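Local coordinates for protein maleylacetate reductase (Agrobacterium tumefaciens, PDB 3HL0) that probably catalyses the NADH-dependent reduction of maleylacetate to 3-oxoadipate, as an NAD-binding member of the iron-containing alcohol dehydrogenase family, at residues P12-F17 with A26-R31. Sequence-based numbering, arbitrary orientation.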
loop_
_atom_site.group_PDB
_atom_site.type_symbol
_atom_site.label_atom_id
_atom_site.label_comp_id
_atom_site.label_asym_id
_atom_site.label_seq_id
_atom_site.Cartn_x
_atom_site.Cartn_y
_atom_site.Cartn_z
ATOM N N PRO A 12 19.079 21.288 14.428
ATOM C CA PRO A 12 20.335 20.551 14.200
ATOM C C PRO A 12 20.170 19.542 13.073
ATOM O O PRO A 12 19.115 18.881 12.941
ATOM C CB PRO A 12 20.585 19.829 15.522
ATOM C CG PRO A 12 19.285 19.831 16.271
ATOM C CD PRO A 12 18.387 20.912 15.676
ATOM N N ALA A 13 21.204 19.408 12.259
ATOM C CA ALA A 13 21.099 18.542 11.091
ATOM C C ALA A 13 22.470 18.087 10.632
ATOM O O ALA A 13 23.421 18.873 10.640
ATOM C CB ALA A 13 20.390 19.297 9.942
ATOM N N ARG A 14 22.561 16.831 10.213
ATOM C CA ARG A 14 23.718 16.373 9.458
ATOM C C ARG A 14 23.174 15.632 8.255
ATOM O O ARG A 14 22.603 14.567 8.402
ATOM C CB ARG A 14 24.651 15.466 10.268
ATOM C CG ARG A 14 25.773 14.874 9.372
ATOM C CD ARG A 14 26.925 14.273 10.169
ATOM N NE ARG A 14 27.795 13.548 9.251
ATOM C CZ ARG A 14 28.840 14.082 8.618
ATOM N NH1 ARG A 14 29.175 15.359 8.816
ATOM N NH2 ARG A 14 29.563 13.324 7.784
ATOM N N ILE A 15 23.286 16.248 7.083
ATOM C CA ILE A 15 22.688 15.717 5.855
ATOM C C ILE A 15 23.791 15.334 4.903
ATOM O O ILE A 15 24.582 16.195 4.514
ATOM C CB ILE A 15 21.800 16.805 5.180
ATOM C CG1 ILE A 15 20.833 17.469 6.206
ATOM C CG2 ILE A 15 21.092 16.207 3.934
ATOM C CD1 ILE A 15 19.801 16.465 6.875
ATOM N N VAL A 16 23.882 14.037 4.559
ATOM C CA VAL A 16 24.904 13.535 3.622
ATOM C C VAL A 16 24.200 13.255 2.295
ATOM O O VAL A 16 23.234 12.515 2.287
ATOM C CB VAL A 16 25.503 12.239 4.151
ATOM C CG1 VAL A 16 26.519 11.692 3.141
ATOM C CG2 VAL A 16 26.186 12.471 5.548
ATOM N N PHE A 17 24.608 13.891 1.198
ATOM C CA PHE A 17 23.854 13.767 -0.053
ATOM C C PHE A 17 24.788 13.408 -1.183
ATOM O O PHE A 17 25.656 14.209 -1.560
ATOM C CB PHE A 17 23.146 15.098 -0.384
ATOM C CG PHE A 17 22.062 14.973 -1.423
ATOM C CD1 PHE A 17 20.715 15.170 -1.070
ATOM C CD2 PHE A 17 22.375 14.767 -2.739
ATOM C CE1 PHE A 17 19.694 15.044 -2.021
ATOM C CE2 PHE A 17 21.357 14.637 -3.691
ATOM C CZ PHE A 17 20.029 14.808 -3.327
ATOM N N ALA A 26 28.502 2.964 7.570
ATOM C CA ALA A 26 29.476 2.647 8.598
ATOM C C ALA A 26 30.198 3.875 9.155
ATOM O O ALA A 26 30.293 4.026 10.363
ATOM C CB ALA A 26 30.493 1.617 8.078
ATOM N N GLU A 27 30.712 4.726 8.254
ATOM C CA GLU A 27 31.361 6.005 8.606
ATOM C C GLU A 27 30.493 6.837 9.548
ATOM O O GLU A 27 30.964 7.355 10.558
ATOM C CB GLU A 27 31.627 6.847 7.344
ATOM C CG GLU A 27 32.640 6.278 6.351
ATOM C CD GLU A 27 33.031 7.295 5.277
ATOM O OE1 GLU A 27 32.262 8.261 5.056
ATOM O OE2 GLU A 27 34.105 7.132 4.658
ATOM N N GLU A 28 29.213 6.957 9.202
ATOM C CA GLU A 28 28.285 7.785 9.957
ATOM C C GLU A 28 27.988 7.207 11.331
ATOM O O GLU A 28 27.829 7.945 12.308
ATOM C CB GLU A 28 26.999 8.014 9.146
ATOM C CG GLU A 28 27.287 8.798 7.855
ATOM C CD GLU A 28 27.828 10.193 8.130
ATOM O OE1 GLU A 28 27.398 10.849 9.118
ATOM O OE2 GLU A 28 28.669 10.647 7.326
ATOM N N ILE A 29 27.892 5.883 11.413
ATOM C CA ILE A 29 27.703 5.230 12.717
ATOM C C ILE A 29 28.904 5.563 13.599
ATOM O O ILE A 29 28.759 5.966 14.765
ATOM C CB ILE A 29 27.472 3.695 12.583
ATOM C CG1 ILE A 29 26.127 3.422 11.901
ATOM C CG2 ILE A 29 27.552 2.938 13.969
ATOM C CD1 ILE A 29 25.954 1.939 11.493
ATOM N N ARG A 30 30.094 5.407 13.032
ATOM C CA ARG A 30 31.318 5.643 13.807
ATOM C C ARG A 30 31.437 7.097 14.263
ATOM O O ARG A 30 31.858 7.366 15.402
ATOM C CB ARG A 30 32.544 5.201 13.011
ATOM C CG ARG A 30 32.660 3.690 12.905
ATOM C CD ARG A 30 34.005 3.292 12.345
ATOM N NE ARG A 30 33.977 1.944 11.770
ATOM C CZ ARG A 30 33.894 1.691 10.461
ATOM N NH1 ARG A 30 33.866 0.434 10.015
ATOM N NH2 ARG A 30 33.842 2.693 9.591
ATOM N N ARG A 31 31.012 8.018 13.392
ATOM C CA ARG A 31 31.090 9.464 13.637
ATOM C C ARG A 31 30.228 9.901 14.830
ATOM O O ARG A 31 30.584 10.846 15.545
ATOM C CB ARG A 31 30.720 10.225 12.366
ATOM C CG ARG A 31 30.941 11.729 12.404
ATOM C CD ARG A 31 30.696 12.355 11.039
ATOM N NE ARG A 31 30.939 13.798 11.069
ATOM C CZ ARG A 31 32.097 14.377 10.765
ATOM N NH1 ARG A 31 33.145 13.643 10.384
ATOM N NH2 ARG A 31 32.213 15.697 10.842
#
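R14 reaches across to helix 25-31 and meets E28 in a side-on, two-pronged salt bridge. Its chain is extended from CG to NE, with CG anti to the backbone N (chi1 173°), which carries the guanidinium out to the carboxylate coming the other way. R14 NE donates to E28 OE1 at 2.7 Å, and R14 NH2 to E28 OE2 at 2.9 Å. Both bonds are nearly straight and fall on the syn lone pairs, and the two flat groups lie almost in one plane, 15° apart. Each carboxylate oxygen thus has its own N-H, an arrangement that fixes the rotation of both groups and probably compensates the charge of the buried E28. R31 NE sits over the centre of one face of the R14 guanidinium, 3.2 Å from R14 CZ, with the two guanidinium planes 24° apart. The negative charge of the E28 carboxylate, bonded to R14, probably eases the closeness of the two arginines. Two residues on, V16 turns its CG2 methyl to the same carboxylate, 3.6 Å from E28 OE2. The E28 side chain also rests on V150 and I152 of strand 150-153, whose V151 pairs with the backbone of R14 and V16. The contact therefore fastens helix 25-31 against edge strand 15-17 of the parallel, Rossmann-like alpha/beta sheet in the N-terminal NAD-binding domain of iron-containing alcohol dehydrogenases.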